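PDB 6OHB: guanine deaminase from Escherichia coli, which catalyses the hydrolytic deamination of guanine to xanthine and ammonia, using one zinc ion per subunit. Local coordinates for residues A[16-21]-A[359-364]; A[134-139]-A[428-433]; A[297-302]-A[337-342]. One frame throughout, in Å; residues are numbered along the deposited sequence.

Contacts 1 and 2 join the β-domain to the barrel side, their strands 14-18 and 135-141 both pairing with strand 73-84, while contact 3 packs two helices within the barrel. Contacts 1 and 3 touch: L340 CD1 on helix 336-349 lies 3.5 Å from A359 O and 3.7 Å from A363 CB on helix 356-363, though the contact centres are about 17 Å apart. Contact 2 touches neither, its nearest atoms about 7 Å from contact 1 and about 8 Å from contact 3. Contact 3 is near the metal: the T300 side chain is about 7 Å from that of zinc ligand D327 and about 11 Å from the zinc ion. Contacts 1 and 2 lie away from the active site.

Contact 1: A[16-21]-A[359-364]; sequences IDVTRT and AFYLAT
Strand 14-18 lies over helix 356-363 at the seam between β-domain and barrel, where I16 and V18 meet the rings of F360 and Y361. The short segments cross at 77°, and the two rings are approached at their edges. At F360, I16 brings CG1 to 3.9 Å from CZ, D17 CA lies in the ring plane, and V18 CG2 sits 3.9 Å from CD2. The V18 methyls divide the work: with CG1 anti to the backbone N (chi1 -179°), that branch reaches the edge of Y361 at CD1, 3.7 Å away, while CG2 turns mainly to F360. Y361 OH lies 3.5 Å from T21 CA and accepts a hydrogen bond from the backbone N of I22. A leucine at Y361 would probably leave that I22 amide without its acceptor and open a gap beside T21. One water takes the V18 N-H at 3.0 Å and bonds to T364 OG1 at 2.8 Å; the same OG1 lies above one face of F360, offset toward the rim. An N-terminal β-strand here packs on a helix that follows the last barrel helix and lies against it (A359 and A363 on L340), at the amidohydrolase junction of β-domain and barrel.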
loop_
_atom_site.group_PDB
_atom_site.type_symbol
_atom_site.label_atom_id
_atom_site.label_comp_id
_atom_site.label_asym_id
_atom_site.label_seq_id
_atom_site.Cartn_x
_atom_site.Cartn_y
_atom_site.Cartn_z
ATOM N N ILE A 16 23.561 7.438 -1.004
ATOM C CA ILE A 16 23.377 6.638 -2.212
ATOM C C ILE A 16 22.786 7.514 -3.308
ATOM O O ILE A 16 21.853 8.284 -3.061
ATOM C CB ILE A 16 22.503 5.396 -1.941
ATOM C CG1 ILE A 16 22.150 4.677 -3.244
ATOM C CG2 ILE A 16 21.257 5.772 -1.167
ATOM C CD1 ILE A 16 21.773 3.225 -3.040
ATOM N N ASP A 17 23.351 7.421 -4.513
ATOM C CA ASP A 17 22.812 8.142 -5.663
ATOM C C ASP A 17 23.205 7.409 -6.941
ATOM O O ASP A 17 23.998 6.466 -6.921
ATOM C CB ASP A 17 23.270 9.616 -5.682
ATOM C CG ASP A 17 24.789 9.784 -5.855
ATOM O OD1 ASP A 17 25.569 8.848 -5.557
ATOM O OD2 ASP A 17 25.208 10.880 -6.286
ATOM N N VAL A 18 22.600 7.819 -8.056
ATOM C CA VAL A 18 22.944 7.298 -9.377
ATOM C C VAL A 18 23.724 8.383 -10.107
ATOM O O VAL A 18 23.224 9.501 -10.276
ATOM C CB VAL A 18 21.694 6.888 -10.170
ATOM C CG1 VAL A 18 22.090 6.319 -11.527
ATOM C CG2 VAL A 18 20.845 5.895 -9.374
ATOM N N THR A 19 24.940 8.058 -10.555
ATOM C CA THR A 19 25.865 9.102 -10.990
ATOM C C THR A 19 25.654 9.560 -12.428
ATOM O O THR A 19 26.278 10.545 -12.834
ATOM C CB THR A 19 27.316 8.645 -10.807
ATOM O OG1 THR A 19 27.563 7.458 -11.576
ATOM C CG2 THR A 19 27.588 8.366 -9.334
ATOM N N ARG A 20 24.789 8.905 -13.197
ATOM C CA ARG A 20 24.537 9.346 -14.561
ATOM C C ARG A 20 23.245 8.714 -15.052
ATOM O O ARG A 20 22.794 7.693 -14.527
ATOM C CB ARG A 20 25.691 8.985 -15.502
ATOM C CG ARG A 20 25.774 7.504 -15.794
ATOM C CD ARG A 20 26.976 7.136 -16.640
ATOM N NE ARG A 20 26.862 5.751 -17.085
ATOM C CZ ARG A 20 27.282 4.707 -16.377
ATOM N NH1 ARG A 20 27.855 4.891 -15.194
ATOM N NH2 ARG A 20 27.128 3.476 -16.852
ATOM N N THR A 21 22.653 9.338 -16.066
ATOM C CA THR A 21 21.472 8.778 -16.699
ATOM C C THR A 21 21.870 7.628 -17.614
ATOM O O THR A 21 22.944 7.626 -18.217
ATOM C CB THR A 21 20.713 9.844 -17.497
ATOM O OG1 THR A 21 21.576 10.414 -18.488
ATOM C CG2 THR A 21 20.218 10.954 -16.578
ATOM N N ALA A 359 13.791 1.158 -9.318
ATOM C CA ALA A 359 12.843 1.962 -8.552
ATOM C C ALA A 359 13.516 3.198 -7.971
ATOM O O ALA A 359 12.997 4.319 -8.081
ATOM C CB ALA A 359 12.221 1.109 -7.442
ATOM N N PHE A 360 14.684 3.013 -7.352
ATOM C CA PHE A 360 15.419 4.153 -6.813
ATOM C C PHE A 360 15.779 5.140 -7.919
ATOM O O PHE A 360 15.678 6.358 -7.737
ATOM C CB PHE A 360 16.669 3.659 -6.080
ATOM C CG PHE A 360 17.529 4.760 -5.525
ATOM C CD1 PHE A 360 17.204 5.374 -4.326
ATOM C CD2 PHE A 360 18.678 5.165 -6.190
ATOM C CE1 PHE A 360 18.000 6.386 -3.805
ATOM C CE2 PHE A 360 19.478 6.176 -5.676
ATOM C CZ PHE A 360 19.136 6.787 -4.480
ATOM N N TYR A 361 16.172 4.629 -9.087
ATOM C CA TYR A 361 16.522 5.496 -10.204
ATOM C C TYR A 361 15.327 6.322 -10.657
ATOM O O TYR A 361 15.424 7.546 -10.813
ATOM C CB TYR A 361 17.061 4.646 -11.353
ATOM C CG TYR A 361 17.393 5.419 -12.601
ATOM C CD1 TYR A 361 18.567 6.165 -12.691
ATOM C CD2 TYR A 361 16.544 5.392 -13.699
ATOM C CE1 TYR A 361 18.878 6.868 -13.839
ATOM C CE2 TYR A 361 16.844 6.091 -14.849
ATOM C CZ TYR A 361 18.014 6.829 -14.916
ATOM O OH TYR A 361 18.315 7.526 -16.064
ATOM N N LEU A 362 14.179 5.670 -10.858
ATOM C CA LEU A 362 12.993 6.399 -11.296
ATOM C C LEU A 362 12.547 7.411 -10.251
ATOM O O LEU A 362 11.974 8.449 -10.601
ATOM C CB LEU A 362 11.862 5.422 -11.610
ATOM C CG LEU A 362 12.064 4.540 -12.844
ATOM C CD1 LEU A 362 10.959 3.499 -12.947
ATOM C CD2 LEU A 362 12.121 5.389 -14.097
ATOM N N ALA A 363 12.812 7.137 -8.968
ATOM C CA ALA A 363 12.407 8.071 -7.923
ATOM C C ALA A 363 13.287 9.317 -7.886
ATOM O O ALA A 363 12.832 10.376 -7.441
ATOM C CB ALA A 363 12.420 7.378 -6.561
ATOM N N THR A 364 14.532 9.230 -8.358
ATOM C CA THR A 364 15.437 10.370 -8.231
ATOM C C THR A 364 15.896 10.883 -9.590
ATOM O O THR A 364 15.224 11.724 -10.196
ATOM C CB THR A 364 16.656 10.008 -7.379
ATOM O OG1 THR A 364 17.348 8.899 -7.972
ATOM C CG2 THR A 364 16.231 9.636 -5.968
HETATM O O HOH W 1 20.089 9.403 -7.784
#

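Contact 2: A[134-139]-A[428-433]; sequences GTTTAL and TYVDGR
The short strand segments 135-139 and 428-430 run at 43° to each other, their axes 8.2 Å apart at closest; by CA atoms, G134 is nearest T428 and T136 nearest V430. They are layered rather than paired as neighbours in a sheet: strand 135-141 hydrogen-bonds to strands 73-84 and 164-169, whereas 425-430 pairs with 388-391 and 433-437. G134, at positive phi, is the C-prime residue of the Schellman motif that closes helix 116-132, and it turns the chain into the strand.

Across the layer the work falls to methyl groups. T136 CG2 reaches in between two residues of the opposing strand, 3.9 Å from T428 CG2 and 3.8 Å from V430 CG2, with Y429 O next to it. That reach follows from its first torsion (chi1 57°), which sets OG1 between the backbone N and the carbonyl carbon and swings the methyl anti to that carbon. T428 uses its two branches differently. Its CG2 joins the apolar cluster, while OG1 comes 4.1 Å from G134 CA and hydrogen-bonds to L131 O, one of the carbonyls of the Schellman closure, so the hydroxyl grips the helix end directly. Y429 faces the other way, its ring stacked on F388 and its OH hydrogen-bonded to Y69 OH.

Past V430 the chain reverses through a type I' turn to R433, typical of a tight β-hairpin. The hairpin belongs to the β-domain that flanks the barrel in amidohydrolases, and here it lies against the start of a barrel strand.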
loop_
_atom_site.group_PDB
_atom_site.type_symbol
_atom_site.label_atom_id
_atom_site.label_comp_id
_atom_site.label_asym_id
_atom_site.label_seq_id
_atom_site.Cartn_x
_atom_site.Cartn_y
_atom_site.Cartn_z
ATOM N N GLY A 134 9.647 13.665 1.582
ATOM C CA GLY A 134 10.894 13.645 0.849
ATOM C C GLY A 134 10.803 14.050 -0.604
ATOM O O GLY A 134 11.777 13.859 -1.339
ATOM N N THR A 135 9.661 14.568 -1.049
ATOM C CA THR A 135 9.527 15.101 -2.399
ATOM C C THR A 135 10.037 16.538 -2.417
ATOM O O THR A 135 9.471 17.410 -1.751
ATOM C CB THR A 135 8.064 15.044 -2.842
ATOM O OG1 THR A 135 7.649 13.678 -2.942
ATOM C CG2 THR A 135 7.874 15.733 -4.181
ATOM N N THR A 136 11.099 16.798 -3.181
ATOM C CA THR A 136 11.635 18.151 -3.222
ATOM C C THR A 136 11.361 18.850 -4.538
ATOM O O THR A 136 11.468 20.078 -4.601
ATOM C CB THR A 136 13.152 18.157 -2.968
ATOM O OG1 THR A 136 13.814 17.319 -3.923
ATOM C CG2 THR A 136 13.476 17.670 -1.561
ATOM N N THR A 137 10.972 18.107 -5.568
ATOM C CA THR A 137 10.606 18.679 -6.851
ATOM C C THR A 137 9.361 17.973 -7.349
ATOM O O THR A 137 9.297 16.739 -7.337
ATOM C CB THR A 137 11.744 18.534 -7.859
ATOM O OG1 THR A 137 12.735 19.533 -7.594
ATOM C CG2 THR A 137 11.230 18.671 -9.290
ATOM N N ALA A 138 8.374 18.753 -7.780
ATOM C CA ALA A 138 7.134 18.192 -8.280
ATOM C C ALA A 138 6.679 18.963 -9.508
ATOM O O ALA A 138 6.909 20.168 -9.631
ATOM C CB ALA A 138 6.030 18.208 -7.211
ATOM N N LEU A 139 6.038 18.241 -10.419
ATOM C CA LEU A 139 5.304 18.831 -11.530
ATOM C C LEU A 139 3.835 18.792 -11.124
ATOM O O LEU A 139 3.260 17.711 -10.963
ATOM C CB LEU A 139 5.574 18.063 -12.821
ATOM C CG LEU A 139 4.652 18.315 -14.012
ATOM C CD1 LEU A 139 4.656 19.786 -14.409
ATOM C CD2 LEU A 139 5.059 17.429 -15.183
ATOM N N THR A 428 14.487 16.741 5.635
ATOM C CA THR A 428 14.424 17.165 4.242
ATOM C C THR A 428 15.119 18.512 4.094
ATOM O O THR A 428 14.766 19.482 4.785
ATOM C CB THR A 428 12.977 17.246 3.725
ATOM O OG1 THR A 428 12.358 15.959 3.844
ATOM C CG2 THR A 428 12.953 17.667 2.258
ATOM N N TYR A 429 16.082 18.560 3.167
ATOM C CA TYR A 429 16.839 19.752 2.818
ATOM C C TYR A 429 16.428 20.213 1.424
ATOM O O TYR A 429 16.426 19.416 0.474
ATOM C CB TYR A 429 18.349 19.474 2.834
ATOM C CG TYR A 429 18.990 19.396 4.206
ATOM C CD1 TYR A 429 18.818 18.275 5.018
ATOM C CD2 TYR A 429 19.785 20.438 4.685
ATOM C CE1 TYR A 429 19.413 18.199 6.278
ATOM C CE2 TYR A 429 20.380 20.370 5.941
ATOM C CZ TYR A 429 20.193 19.249 6.731
ATOM O OH TYR A 429 20.787 19.182 7.975
ATOM N N VAL A 430 16.108 21.497 1.301
ATOM C CA VAL A 430 15.794 22.115 0.017
ATOM C C VAL A 430 16.671 23.351 -0.139
ATOM O O VAL A 430 16.769 24.167 0.785
ATOM C CB VAL A 430 14.302 22.481 -0.090
ATOM C CG1 VAL A 430 14.068 23.477 -1.209
ATOM C CG2 VAL A 430 13.465 21.222 -0.308
ATOM N N ASP A 431 17.309 23.482 -1.306
ATOM C CA ASP A 431 18.219 24.599 -1.581
ATOM C C ASP A 431 19.332 24.670 -0.530
ATOM O O ASP A 431 19.698 25.746 -0.052
ATOM C CB ASP A 431 17.452 25.923 -1.679
ATOM C CG ASP A 431 18.310 27.060 -2.213
ATOM O OD1 ASP A 431 18.987 26.862 -3.245
ATOM O OD2 ASP A 431 18.300 28.150 -1.600
ATOM N N GLY A 432 19.826 23.504 -0.117
ATOM C CA GLY A 432 20.882 23.447 0.870
ATOM C C GLY A 432 20.448 23.817 2.267
ATOM O O GLY A 432 21.299 24.000 3.141
ATOM N N ARG A 433 19.151 23.906 2.510
ATOM C CA ARG A 433 18.614 24.382 3.773
ATOM C C ARG A 433 17.684 23.325 4.353
ATOM O O ARG A 433 16.875 22.732 3.631
ATOM C CB ARG A 433 17.857 25.697 3.547
ATOM C CG ARG A 433 17.548 26.508 4.784
ATOM C CD ARG A 433 17.178 27.934 4.385
ATOM N NE ARG A 433 18.263 28.596 3.657
ATOM C CZ ARG A 433 18.231 28.903 2.362
ATOM N NH1 ARG A 433 17.160 28.612 1.628
ATOM N NH2 ARG A 433 19.275 29.502 1.797
#

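Contact 3: A[297-302]-A[337-342]; sequences FCPTSN and LQTLNE
P299 lies across T339 at about a right angle, its ring pressed to helix 336-349. CG sits 3.3 Å from T339 O, CD comes to 4.0 Å from T339 CG2, and on the next turn CB lies 3.9 Å from E342 CB. Within its own segment, P299 CD also lies above one face of F297, offset toward the rim.

T300 crosses E342 at a slant. Its OG1 comes within 3.2 Å of E342 CG, meeting the aliphatic stem and not the charge. A bend at chi2 (-65°) carries the carboxylate on to K345 and to K345 of the second subunit, with E342 of that subunit packed alongside. The lysines would probably offset the charge of the two glutamates that meet across the subunit interface.

The threonine hydroxyls are joined through water: it bonds T300 OG1 at 2.7 Å and donates to T339 OG1 at the same distance. T339 OG1 is also hydrogen-bonded to N335 O one turn back, which fixes its rotation and leaves CG2 turned to the proline.

Next along the chain, S301 touches the zinc ligand D327. Through P299 and T300 on T339 and E342, the short helix 299-304, which follows one barrel strand, packs on the helix after the next strand, as befits the β/α barrel of a zinc amidohydrolase close to its metal site.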
loop_
_atom_site.group_PDB
_atom_site.type_symbol
_atom_site.label_atom_id
_atom_site.label_comp_id
_atom_site.label_asym_id
_atom_site.label_seq_id
_atom_site.Cartn_x
_atom_site.Cartn_y
_atom_site.Cartn_z
ATOM N N PHE A 297 4.269 7.947 -14.834
ATOM C CA PHE A 297 3.735 6.669 -14.373
ATOM C C PHE A 297 3.131 6.858 -12.984
ATOM O O PHE A 297 3.838 7.242 -12.045
ATOM C CB PHE A 297 4.871 5.638 -14.383
ATOM C CG PHE A 297 4.480 4.237 -13.967
ATOM C CD1 PHE A 297 3.159 3.828 -13.906
ATOM C CD2 PHE A 297 5.475 3.321 -13.641
ATOM C CE1 PHE A 297 2.836 2.533 -13.518
ATOM C CE2 PHE A 297 5.161 2.036 -13.255
ATOM C CZ PHE A 297 3.842 1.638 -13.190
ATOM N N CYS A 298 1.828 6.586 -12.848
ATOM C CA CYS A 298 1.112 6.735 -11.577
ATOM C C CYS A 298 0.374 5.444 -11.250
ATOM O O CYS A 298 -0.828 5.316 -11.544
ATOM C CB CYS A 298 0.103 7.888 -11.635
ATOM S SG CYS A 298 0.583 9.373 -12.534
ATOM N N PRO A 299 1.039 4.488 -10.589
ATOM C CA PRO A 299 0.390 3.181 -10.386
ATOM C C PRO A 299 -0.796 3.214 -9.428
ATOM O O PRO A 299 -1.779 2.486 -9.640
ATOM C CB PRO A 299 1.528 2.301 -9.857
ATOM C CG PRO A 299 2.521 3.265 -9.282
ATOM C CD PRO A 299 2.448 4.483 -10.160
ATOM N N THR A 300 -0.743 4.046 -8.385
ATOM C CA THR A 300 -1.766 4.002 -7.342
ATOM C C THR A 300 -3.141 4.387 -7.880
ATOM O O THR A 300 -4.122 3.656 -7.692
ATOM C CB THR A 300 -1.364 4.916 -6.181
ATOM O OG1 THR A 300 -0.114 4.480 -5.641
ATOM C CG2 THR A 300 -2.415 4.880 -5.078
ATOM N N SER A 301 -3.232 5.537 -8.551
ATOM C CA SER A 301 -4.505 5.936 -9.137
ATOM C C SER A 301 -4.912 5.012 -10.281
ATOM O O SER A 301 -6.107 4.757 -10.470
ATOM C CB SER A 301 -4.446 7.393 -9.603
ATOM O OG SER A 301 -3.950 7.490 -10.924
ATOM N N ASN A 302 -3.945 4.479 -11.038
ATOM C CA ASN A 302 -4.292 3.507 -12.074
ATOM C C ASN A 302 -5.013 2.303 -11.474
ATOM O O ASN A 302 -5.941 1.754 -12.082
ATOM C CB ASN A 302 -3.046 3.039 -12.829
ATOM C CG ASN A 302 -2.426 4.128 -13.695
ATOM O OD1 ASN A 302 -2.985 5.213 -13.872
ATOM N ND2 ASN A 302 -1.255 3.834 -14.240
ATOM N N LEU A 337 8.006 6.218 -1.787
ATOM C CA LEU A 337 8.307 4.816 -1.509
ATOM C C LEU A 337 7.078 3.946 -1.734
ATOM O O LEU A 337 7.155 2.885 -2.370
ATOM C CB LEU A 337 8.847 4.655 -0.084
ATOM C CG LEU A 337 10.104 5.455 0.276
ATOM C CD1 LEU A 337 10.430 5.302 1.755
ATOM C CD2 LEU A 337 11.284 5.029 -0.582
ATOM N N GLN A 338 5.929 4.383 -1.214
ATOM C CA GLN A 338 4.687 3.648 -1.422
ATOM C C GLN A 338 4.278 3.651 -2.891
ATOM O O GLN A 338 3.739 2.653 -3.392
ATOM C CB GLN A 338 3.587 4.246 -0.542
ATOM C CG GLN A 338 3.919 4.177 0.938
ATOM C CD GLN A 338 2.802 4.691 1.823
ATOM O OE1 GLN A 338 2.458 5.871 1.786
ATOM N NE2 GLN A 338 2.233 3.803 2.630
ATOM N N THR A 339 4.527 4.761 -3.601
ATOM C CA THR A 339 4.255 4.800 -5.039
ATOM C C THR A 339 5.055 3.735 -5.778
ATOM O O THR A 339 4.531 3.049 -6.664
ATOM C CB THR A 339 4.558 6.187 -5.609
ATOM O OG1 THR A 339 3.786 7.169 -4.911
ATOM C CG2 THR A 339 4.212 6.246 -7.088
ATOM N N LEU A 340 6.330 3.580 -5.422
ATOM C CA LEU A 340 7.145 2.557 -6.064
ATOM C C LEU A 340 6.694 1.162 -5.652
ATOM O O LEU A 340 6.781 0.224 -6.448
ATOM C CB LEU A 340 8.617 2.770 -5.726
ATOM C CG LEU A 340 9.249 4.067 -6.233
ATOM C CD1 LEU A 340 10.581 4.302 -5.529
ATOM C CD2 LEU A 340 9.425 4.034 -7.747
ATOM N N ASN A 341 6.212 1.003 -4.420
ATOM C CA ASN A 341 5.600 -0.268 -4.031
ATOM C C ASN A 341 4.428 -0.625 -4.950
ATOM O O ASN A 341 4.306 -1.773 -5.419
ATOM C CB ASN A 341 5.138 -0.189 -2.577
ATOM C CG ASN A 341 4.976 -1.553 -1.941
ATOM O OD1 ASN A 341 5.773 -2.462 -2.177
ATOM N ND2 ASN A 341 3.936 -1.705 -1.129
ATOM N N GLU A 342 3.568 0.356 -5.239
ATOM C CA GLU A 342 2.434 0.087 -6.125
ATOM C C GLU A 342 2.901 -0.199 -7.548
ATOM O O GLU A 342 2.340 -1.070 -8.231
ATOM C CB GLU A 342 1.452 1.257 -6.113
ATOM C CG GLU A 342 0.854 1.551 -4.748
ATOM C CD GLU A 342 -0.026 0.425 -4.238
ATOM O OE1 GLU A 342 -0.846 -0.091 -5.027
ATOM O OE2 GLU A 342 0.101 0.062 -3.048
HETATM O O HOH W 2 1.116 6.826 -5.155
#